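Local coordinates for transcriptional activator PlcR protein (Bacillus thuringiensis, PDB 3U3W) that activates transcription of virulence genes as a helix-turn-helix DNA-binding regulator switched on by the quorum-sensing peptide PapR, at residues 9-12 and 13-16; 32-35 and 36-40. All coordinates share one frame; numbering follows the deposited sequence.

Interaction 1. Residues 9-12 and 13-16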
ATOM      1  N   GLU A   9      20.055  15.152   5.248  1.00 45.60           N
ATOM      2  CA  GLU A   9      19.068  14.504   4.400  1.00 51.52           C
ATOM      3  C   GLU A   9      18.298  15.559   3.595  1.00 51.34           C
ATOM      4  O   GLU A   9      18.035  15.396   2.398  1.00 48.39           O
ATOM      5  CB  GLU A   9      18.119  13.654   5.245  1.00 51.13           C
ATOM      6  CG  GLU A   9      17.160  12.794   4.431  1.00 57.78           C
ATOM      7  CD  GLU A   9      17.872  11.721   3.618  1.00 68.32           C
ATOM      8  OE1 GLU A   9      19.094  11.526   3.817  1.00 64.55           O
ATOM      9  OE2 GLU A   9      17.208  11.073   2.779  1.00 64.62           O
ATOM     10  N   ILE A  10      17.953  16.658   4.248  1.00 44.55           N
ATOM     11  CA  ILE A  10      17.314  17.766   3.545  1.00 43.80           C
ATOM     12  C   ILE A  10      18.249  18.416   2.515  1.00 47.80           C
ATOM     13  O   ILE A  10      17.824  18.752   1.409  1.00 52.39           O
ATOM     14  CB  ILE A  10      16.760  18.821   4.536  1.00 49.90           C
ATOM     15  CG1 ILE A  10      15.514  18.270   5.244  1.00 39.01           C
ATOM     16  CG2 ILE A  10      16.445  20.131   3.820  1.00 37.62           C
ATOM     17  CD1 ILE A  10      14.907  19.216   6.254  1.00 48.33           C
ATOM     18  N   LYS A  11      19.519  18.585   2.883  1.00 45.14           N
ATOM     19  CA  LYS A  11      20.520  19.194   2.003  1.00 42.95           C
ATOM     20  C   LYS A  11      20.843  18.280   0.826  1.00 51.99           C
ATOM     21  O   LYS A  11      20.986  18.729  -0.310  1.00 51.16           O
ATOM     22  CB  LYS A  11      21.802  19.488   2.787  1.00 51.43           C
ATOM     23  CG  LYS A  11      23.006  19.935   1.940  1.00 57.70           C
ATOM     24  CD  LYS A  11      24.168  20.339   2.851  1.00 65.54           C
ATOM     25  CE  LYS A  11      25.321  20.989   2.094  1.00 65.46           C
ATOM     26  NZ  LYS A  11      26.285  19.994   1.549  1.00 68.55           N
ATOM     27  N   LYS A  12      20.963  16.992   1.122  1.00 46.79           N
ATOM     28  CA  LYS A  12      21.219  15.975   0.115  1.00 52.60           C
ATOM     29  C   LYS A  12      20.124  15.965  -0.952  1.00 53.42           C
ATOM     30  O   LYS A  12      20.416  15.941  -2.147  1.00 44.18           O
ATOM     31  CB  LYS A  12      21.351  14.603   0.796  1.00 53.40           C
ATOM     32  CG  LYS A  12      21.303  13.383  -0.123  1.00 67.37           C
ATOM     33  CD  LYS A  12      21.897  12.160   0.589  1.00 83.59           C
ATOM     34  CE  LYS A  12      21.550  10.844  -0.106  1.00 94.46           C
ATOM     35  NZ  LYS A  12      20.171  10.360   0.221  1.00 86.95           N
ATOM     36  N   ILE A  13      18.866  15.998  -0.512  1.00 45.40           N
ATOM     37  CA  ILE A  13      17.732  15.937  -1.430  1.00 52.08           C
ATOM     38  C   ILE A  13      17.508  17.263  -2.171  1.00 50.88           C
ATOM     39  O   ILE A  13      17.049  17.270  -3.314  1.00 59.01           O
ATOM     40  CB  ILE A  13      16.432  15.492  -0.704  1.00 49.95           C
ATOM     41  CG1 ILE A  13      16.650  14.160   0.006  1.00 45.58           C
ATOM     42  CG2 ILE A  13      15.281  15.374  -1.686  1.00 48.96           C
ATOM     43  CD1 ILE A  13      15.497  13.736   0.869  1.00 47.02           C
ATOM     44  N   ARG A  14      17.837  18.379  -1.522  1.00 48.55           N
ATOM     45  CA  ARG A  14      17.760  19.685  -2.176  1.00 53.71           C
ATOM     46  C   ARG A  14      18.788  19.818  -3.293  1.00 54.34           C
ATOM     47  O   ARG A  14      18.482  20.359  -4.346  1.00 50.99           O
ATOM     48  CB  ARG A  14      17.951  20.837  -1.180  1.00 56.57           C
ATOM     49  CG  ARG A  14      18.149  22.186  -1.875  1.00 55.54           C
ATOM     50  CD  ARG A  14      18.354  23.345  -0.911  1.00 54.29           C
ATOM     51  NE  ARG A  14      19.538  23.193  -0.070  1.00 52.96           N
ATOM     52  CZ  ARG A  14      20.792  23.366  -0.483  1.00 60.87           C
ATOM     53  NH1 ARG A  14      21.799  23.211   0.375  1.00 42.45           N
ATOM     54  NH2 ARG A  14      21.043  23.690  -1.750  1.00 53.10           N
ATOM     55  N   VAL A  15      20.009  19.342  -3.051  1.00 50.41           N
ATOM     56  CA  VAL A  15      21.053  19.383  -4.071  1.00 57.00           C
ATOM     57  C   VAL A  15      20.661  18.452  -5.213  1.00 53.03           C
ATOM     58  O   VAL A  15      20.791  18.790  -6.389  1.00 50.24           O
ATOM     59  CB  VAL A  15      22.435  18.961  -3.505  1.00 54.32           C
ATOM     60  CG1 VAL A  15      23.478  18.921  -4.613  1.00 57.20           C
ATOM     61  CG2 VAL A  15      22.875  19.901  -2.396  1.00 49.29           C
ATOM     62  N   LEU A  16      20.164  17.276  -4.843  1.00 52.36           N
ATOM     63  CA  LEU A  16      19.705  16.281  -5.802  1.00 56.45           C
ATOM     64  C   LEU A  16      18.590  16.827  -6.695  1.00 63.35           C
ATOM     65  O   LEU A  16      18.377  16.341  -7.806  1.00 50.09           O
ATOM     66  CB  LEU A  16      19.206  15.053  -5.047  1.00 55.50           C
ATOM     67  CG  LEU A  16      19.170  13.711  -5.767  1.00 60.70           C
ATOM     68  CD1 LEU A  16      20.581  13.234  -6.089  1.00 51.32           C
ATOM     69  CD2 LEU A  16      18.457  12.701  -4.890  1.00 65.21           C
TER
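The guanidinium of Arg14 has the aliphatic part of Lys11 beside it: Lys11 CG comes obliquely to Arg14 NH1 at 3.8 Å. The polar work of this flat group lies beyond the helix turn, where Glu38 forms a salt bridge to NE, the carbonyl of Leu19 accepts a bond from NH2, and a DNA phosphate is salt-bridged to NH2 as well. Arginine suits the place because one planar cation can serve all three. After an extended start through CD, the bend at chi3 (61°) turns the end of the chain back beside Lys11.

The other flat group, the carboxylate of Glu9, reaches the methyl end of Ile13, with Glu9 OE2 3.7 Å from Ile13 CD1. The two side chains cross obliquely, and the CG methylene of Glu9 adds a contact of 4.0 Å to Ile13 CD1. OE2 is hydrogen-bonded to His62, while Glu9 OE1 has a long salt bridge to Lys12 NZ at 3.9 Å, so the acid joins an apolar contact without losing its polar partners. Ile13 sets CG1 beside its own backbone N (chi1 -55°), over the carbonyl oxygen of Glu9. Its branched, apolar side chain suits a buried position that also meets Ile58.

Beneath these contacts the backbone makes regular i to i+4 bonds, from Ile13 N to Glu9 O (3.1 Å) through Leu16 N to Lys12 O (3.0 Å). Buried Ile10 and Ile13 contrast with exposed Lys11, Lys12 and Val15, the pattern of an amphipathic helix, here the N-terminal helix of an XRE-type helix-turn-helix domain.

Interaction 2. Residues 32-35 and 36-40. With nucleotides of chain F; nucleotides of chain E.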
ATOM      1  N   SER A  32      18.060  31.668   5.427  1.00 45.42           N
ATOM      2  CA  SER A  32      18.964  31.426   6.551  1.00 52.68           C
ATOM      3  C   SER A  32      18.451  30.336   7.504  1.00 54.42           C
ATOM      4  O   SER A  32      19.244  29.654   8.165  1.00 49.73           O
ATOM      5  CB  SER A  32      19.227  32.722   7.329  1.00 47.68           C
ATOM      6  OG  SER A  32      18.064  33.160   8.006  1.00 50.95           O
ATOM      7  N   GLU A  33      17.130  30.177   7.572  1.00 43.31           N
ATOM      8  CA  GLU A  33      16.528  29.115   8.377  1.00 45.23           C
ATOM      9  C   GLU A  33      16.705  27.751   7.712  1.00 49.72           C
ATOM     10  O   GLU A  33      16.890  26.749   8.394  1.00 45.76           O
ATOM     11  CB  GLU A  33      15.043  29.392   8.624  1.00 42.94           C
ATOM     12  CG  GLU A  33      14.316  28.337   9.444  1.00 38.04           C
ATOM     13  CD  GLU A  33      14.761  28.296  10.898  1.00 58.96           C
ATOM     14  OE1 GLU A  33      15.721  29.016  11.255  1.00 41.91           O
ATOM     15  OE2 GLU A  33      14.148  27.535  11.685  1.00 60.40           O
ATOM     16  N   VAL A  34      16.640  27.715   6.383  1.00 46.84           N
ATOM     17  CA  VAL A  34      17.006  26.515   5.642  1.00 43.11           C
ATOM     18  C   VAL A  34      18.459  26.150   5.960  1.00 46.24           C
ATOM     19  O   VAL A  34      18.762  25.001   6.271  1.00 39.23           O
ATOM     20  CB  VAL A  34      16.807  26.696   4.117  1.00 46.40           C
ATOM     21  CG1 VAL A  34      17.655  25.687   3.327  1.00 42.74           C
ATOM     22  CG2 VAL A  34      15.337  26.569   3.770  1.00 40.72           C
ATOM     23  N   SER A  35      19.351  27.136   5.898  1.00 46.63           N
ATOM     24  CA  SER A  35      20.750  26.920   6.269  1.00 46.00           C
ATOM     25  C   SER A  35      20.866  26.292   7.662  1.00 46.33           C
ATOM     26  O   SER A  35      21.584  25.312   7.852  1.00 46.38           O
ATOM     27  CB  SER A  35      21.540  28.231   6.216  1.00 43.10           C
ATOM     28  OG  SER A  35      22.908  28.023   6.535  1.00 32.43           O
ATOM     29  N   ARG A  36      20.152  26.855   8.632  1.00 43.30           N
ATOM     30  CA  ARG A  36      20.244  26.375   9.999  1.00 47.18           C
ATOM     31  C   ARG A  36      19.609  24.995  10.168  1.00 50.52           C
ATOM     32  O   ARG A  36      20.067  24.197  10.983  1.00 49.25           O
ATOM     33  CB  ARG A  36      19.639  27.383  10.978  1.00 45.66           C
ATOM     34  CG  ARG A  36      20.464  28.650  11.182  1.00 50.92           C
ATOM     35  CD  ARG A  36      20.003  29.364  12.441  1.00 57.00           C
ATOM     36  NE  ARG A  36      20.240  30.803  12.410  1.00 58.90           N
ATOM     37  CZ  ARG A  36      21.318  31.391  12.914  1.00 68.00           C
ATOM     38  NH1 ARG A  36      22.273  30.662  13.480  1.00 76.03           N
ATOM     39  NH2 ARG A  36      21.441  32.707  12.851  1.00 63.85           N
ATOM     40  N   ILE A  37      18.559  24.720   9.399  1.00 46.07           N
ATOM     41  CA  ILE A  37      17.951  23.391   9.365  1.00 42.75           C
ATOM     42  C   ILE A  37      18.910  22.332   8.795  1.00 52.66           C
ATOM     43  O   ILE A  37      19.010  21.227   9.336  1.00 47.58           O
ATOM     44  CB  ILE A  37      16.625  23.388   8.574  1.00 49.26           C
ATOM     45  CG1 ILE A  37      15.554  24.151   9.348  1.00 44.24           C
ATOM     46  CG2 ILE A  37      16.144  21.967   8.307  1.00 40.98           C
ATOM     47  CD1 ILE A  37      14.326  24.423   8.540  1.00 48.05           C
ATOM     48  N   GLU A  38      19.628  22.666   7.724  1.00 40.84           N
ATOM     49  CA  GLU A  38      20.576  21.713   7.127  1.00 48.88           C
ATOM     50  C   GLU A  38      21.839  21.470   7.961  1.00 44.10           C
ATOM     51  O   GLU A  38      22.488  20.440   7.813  1.00 44.29           O
ATOM     52  CB  GLU A  38      20.976  22.136   5.717  1.00 40.47           C
ATOM     53  CG  GLU A  38      19.812  22.327   4.778  1.00 41.00           C
ATOM     54  CD  GLU A  38      20.248  22.634   3.351  1.00 60.79           C
ATOM     55  OE1 GLU A  38      21.370  23.171   3.144  1.00 52.49           O
ATOM     56  OE2 GLU A  38      19.453  22.324   2.435  1.00 53.78           O
ATOM     57  N   SER A  39      22.185  22.417   8.828  1.00 47.69           N
ATOM     58  CA  SER A  39      23.382  22.296   9.658  1.00 40.88           C
ATOM     59  C   SER A  39      23.102  21.550  10.963  1.00 48.53           C
ATOM     60  O   SER A  39      24.025  21.243  11.717  1.00 62.16           O
ATOM     61  CB  SER A  39      23.982  23.676   9.960  1.00 43.54           C
ATOM     62  OG  SER A  39      23.282  24.328  11.009  1.00 48.49           O
ATOM     63  N   GLY A  40      21.829  21.272  11.225  1.00 43.26           N
ATOM     64  CA  GLY A  40      21.436  20.513  12.396  1.00 49.93           C
ATOM     65  C   GLY A  40      21.198  21.357  13.634  1.00 44.09           C
ATOM     66  O   GLY A  40      20.906  20.828  14.701  1.00 55.26           O
TER
ATOM     67  P    DT F  12      11.785  26.802  13.107  1.00 53.43           P
ATOM     68  OP1  DT F  12      10.639  26.660  14.023  1.00 75.04           O
ATOM     69  OP2  DT F  12      11.788  26.097  11.815  1.00 58.54           O
ATOM     70  O5'  DT F  12      11.990  28.354  12.792  1.00 61.70           O
ATOM     71  C5'  DT F  12      10.851  29.205  12.801  1.00 52.71           C
ATOM     72  C4'  DT F  12      11.246  30.651  12.576  1.00 49.22           C
ATOM     73  O4'  DT F  12      12.219  31.061  13.571  1.00 54.00           O
ATOM     74  C3'  DT F  12      11.852  30.978  11.208  1.00 49.66           C
ATOM     75  O3'  DT F  12      10.883  31.816  10.558  1.00 48.44           O
ATOM     76  C2'  DT F  12      13.202  31.650  11.519  1.00 45.79           C
ATOM     77  C1'  DT F  12      13.044  32.050  12.990  1.00 52.38           C
ATOM     78  N1   DT F  12      14.289  32.116  13.805  1.00 58.86           N
ATOM     79  C2   DT F  12      14.609  33.302  14.427  1.00 56.29           C
ATOM     80  O2   DT F  12      13.931  34.304  14.334  1.00 59.73           O
ATOM     81  N3   DT F  12      15.760  33.271  15.170  1.00 57.41           N
ATOM     82  C4   DT F  12      16.606  32.197  15.352  1.00 54.95           C
ATOM     83  O4   DT F  12      17.616  32.286  16.039  1.00 55.76           O
ATOM     84  C5   DT F  12      16.216  30.978  14.677  1.00 59.38           C
ATOM     85  C7   DT F  12      17.050  29.733  14.796  1.00 48.27           C
ATOM     86  C6   DT F  12      15.088  30.998  13.949  1.00 57.38           C
TER
ATOM     87  P    DT E   4      28.336  29.306  10.427  1.00 55.94           P
ATOM     88  OP1  DT E   4      29.722  29.026  10.863  1.00 54.28           O
ATOM     89  OP2  DT E   4      27.269  28.298  10.640  1.00 51.99           O
ATOM     90  O5'  DT E   4      27.906  30.681  11.111  1.00 57.30           O
ATOM     91  C5'  DT E   4      28.877  31.714  11.236  1.00 65.57           C
ATOM     92  C4'  DT E   4      28.256  32.937  11.879  1.00 61.60           C
ATOM     93  O4'  DT E   4      27.293  33.507  10.960  1.00 51.55           O
ATOM     94  C3'  DT E   4      27.489  32.663  13.171  1.00 57.04           C
ATOM     95  O3'  DT E   4      27.616  33.788  14.004  1.00 65.85           O
ATOM     96  C2'  DT E   4      26.058  32.571  12.672  1.00 57.36           C
ATOM     97  C1'  DT E   4      26.114  33.733  11.699  1.00 65.53           C
ATOM     98  N1   DT E   4      24.960  33.807  10.786  1.00 62.26           N
ATOM     99  C2   DT E   4      24.576  35.051  10.351  1.00 71.39           C
ATOM    100  O2   DT E   4      25.158  36.070  10.683  1.00 68.38           O
ATOM    101  N3   DT E   4      23.491  35.046   9.511  1.00 66.47           N
ATOM    102  C4   DT E   4      22.781  33.940   9.078  1.00 61.50           C
ATOM    103  O4   DT E   4      21.824  34.039   8.318  1.00 53.77           O
ATOM    104  C5   DT E   4      23.241  32.663   9.576  1.00 65.06           C
ATOM    105  C7   DT E   4      22.540  31.396   9.175  1.00 44.10           C
ATOM    106  C6   DT E   4      24.299  32.658  10.399  1.00 54.03           C
ATOM    107  P    DA E   3      25.842  26.820   4.753  1.00 51.25           P
ATOM    108  OP1  DA E   3      26.811  25.723   5.038  1.00 43.06           O
ATOM    109  OP2  DA E   3      24.390  26.588   4.884  1.00 44.63           O
ATOM    110  O5'  DA E   3      26.288  28.035   5.674  1.00 61.99           O
ATOM    111  C5'  DA E   3      27.615  28.512   5.536  1.00 47.54           C
ATOM    112  C4'  DA E   3      27.891  29.542   6.609  1.00 50.61           C
ATOM    113  O4'  DA E   3      27.268  30.798   6.268  1.00 58.93           O
ATOM    114  C3'  DA E   3      27.377  29.198   7.995  1.00 45.48           C
ATOM    115  O3'  DA E   3      28.377  29.668   8.866  1.00 55.62           O
ATOM    116  C2'  DA E   3      26.071  29.979   8.116  1.00 43.92           C
ATOM    117  C1'  DA E   3      26.362  31.210   7.271  1.00 57.65           C
ATOM    118  N9   DA E   3      25.229  31.809   6.558  1.00 59.91           N
ATOM    119  C8   DA E   3      24.214  31.183   5.888  1.00 57.19           C
ATOM    120  N7   DA E   3      23.355  32.009   5.328  1.00 56.21           N
ATOM    121  C5   DA E   3      23.840  33.265   5.647  1.00 60.16           C
ATOM    122  C6   DA E   3      23.388  34.571   5.352  1.00 61.30           C
ATOM    123  N6   DA E   3      22.288  34.846   4.636  1.00 48.22           N
ATOM    124  N1   DA E   3      24.114  35.598   5.839  1.00 56.54           N
ATOM    125  C2   DA E   3      25.212  35.340   6.554  1.00 63.57           C
ATOM    126  N3   DA E   3      25.740  34.164   6.885  1.00 61.41           N
ATOM    127  C4   DA E   3      24.995  33.158   6.401  1.00 64.12           C
TER
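Arg36 and Ser32, one helical turn apart, both point into the DNA. Arg36 holds CG beside its backbone N (chi1 -72°) and runs extended from CG to NE, which carries the guanidinium away from the helix; the C7 methyl of DT4 of chain E lies 3.9 Å above the centre of one face. Arg36 CD packs on the C7 methyl of DT12 of chain F at 3.8 Å. Arg36 NH2 is hydrogen-bonded to guanine N7 and O6 acceptors. The small Ser32 lets the bases come close, Ser32 CB being 3.1 Å from O4 of DT4 of chain E, while its OG bonds to a cytosine N4.

Ser35 OG donates a 2.6 Å hydrogen bond to OP2 of DA3 of chain E. Glu33 and Ile37 meet at an angle, where the CG methylene of Glu33 lies against Ile37 CD1 at 4.0 Å. Val34 and Glu38 instead run alongside one another in the same direction, with Val34 CG1 3.9 Å from Glu38 OE2; that oxygen is salt-bridged to Arg14 of helix 4-16, and Gln21 bonds to the other, OE1.

At the C-terminal end Gly40 adopts a positive phi (88°), easy for glycine, and closes a Schellman motif. Base contacts from one side of the helix and a phosphate contact beside them mark the recognition helix of a helix-turn-helix motif.

From the N terminus, interaction 1 comes first, within helix 4-16, and is complete before interaction 2 begins in helix 31-38. Each closes only a helical turn, so neither nests in nor crosses the other; helix 21-25 lies between them in sequence. In space their centres are about 12 Å apart and they touch directly. Arg14 NE meets Glu38 OE2 at 2.7 Å, and Ile10 CD1 packs on Ile37 CG2 at 3.6 Å, so that a salt bridge and an apolar contact join the first helix to the recognition helix. Both lie in the helix-turn-helix domain, on DNA: residues 9-16 reach a phosphate, and residues 32-40 reach bases as well as backbone.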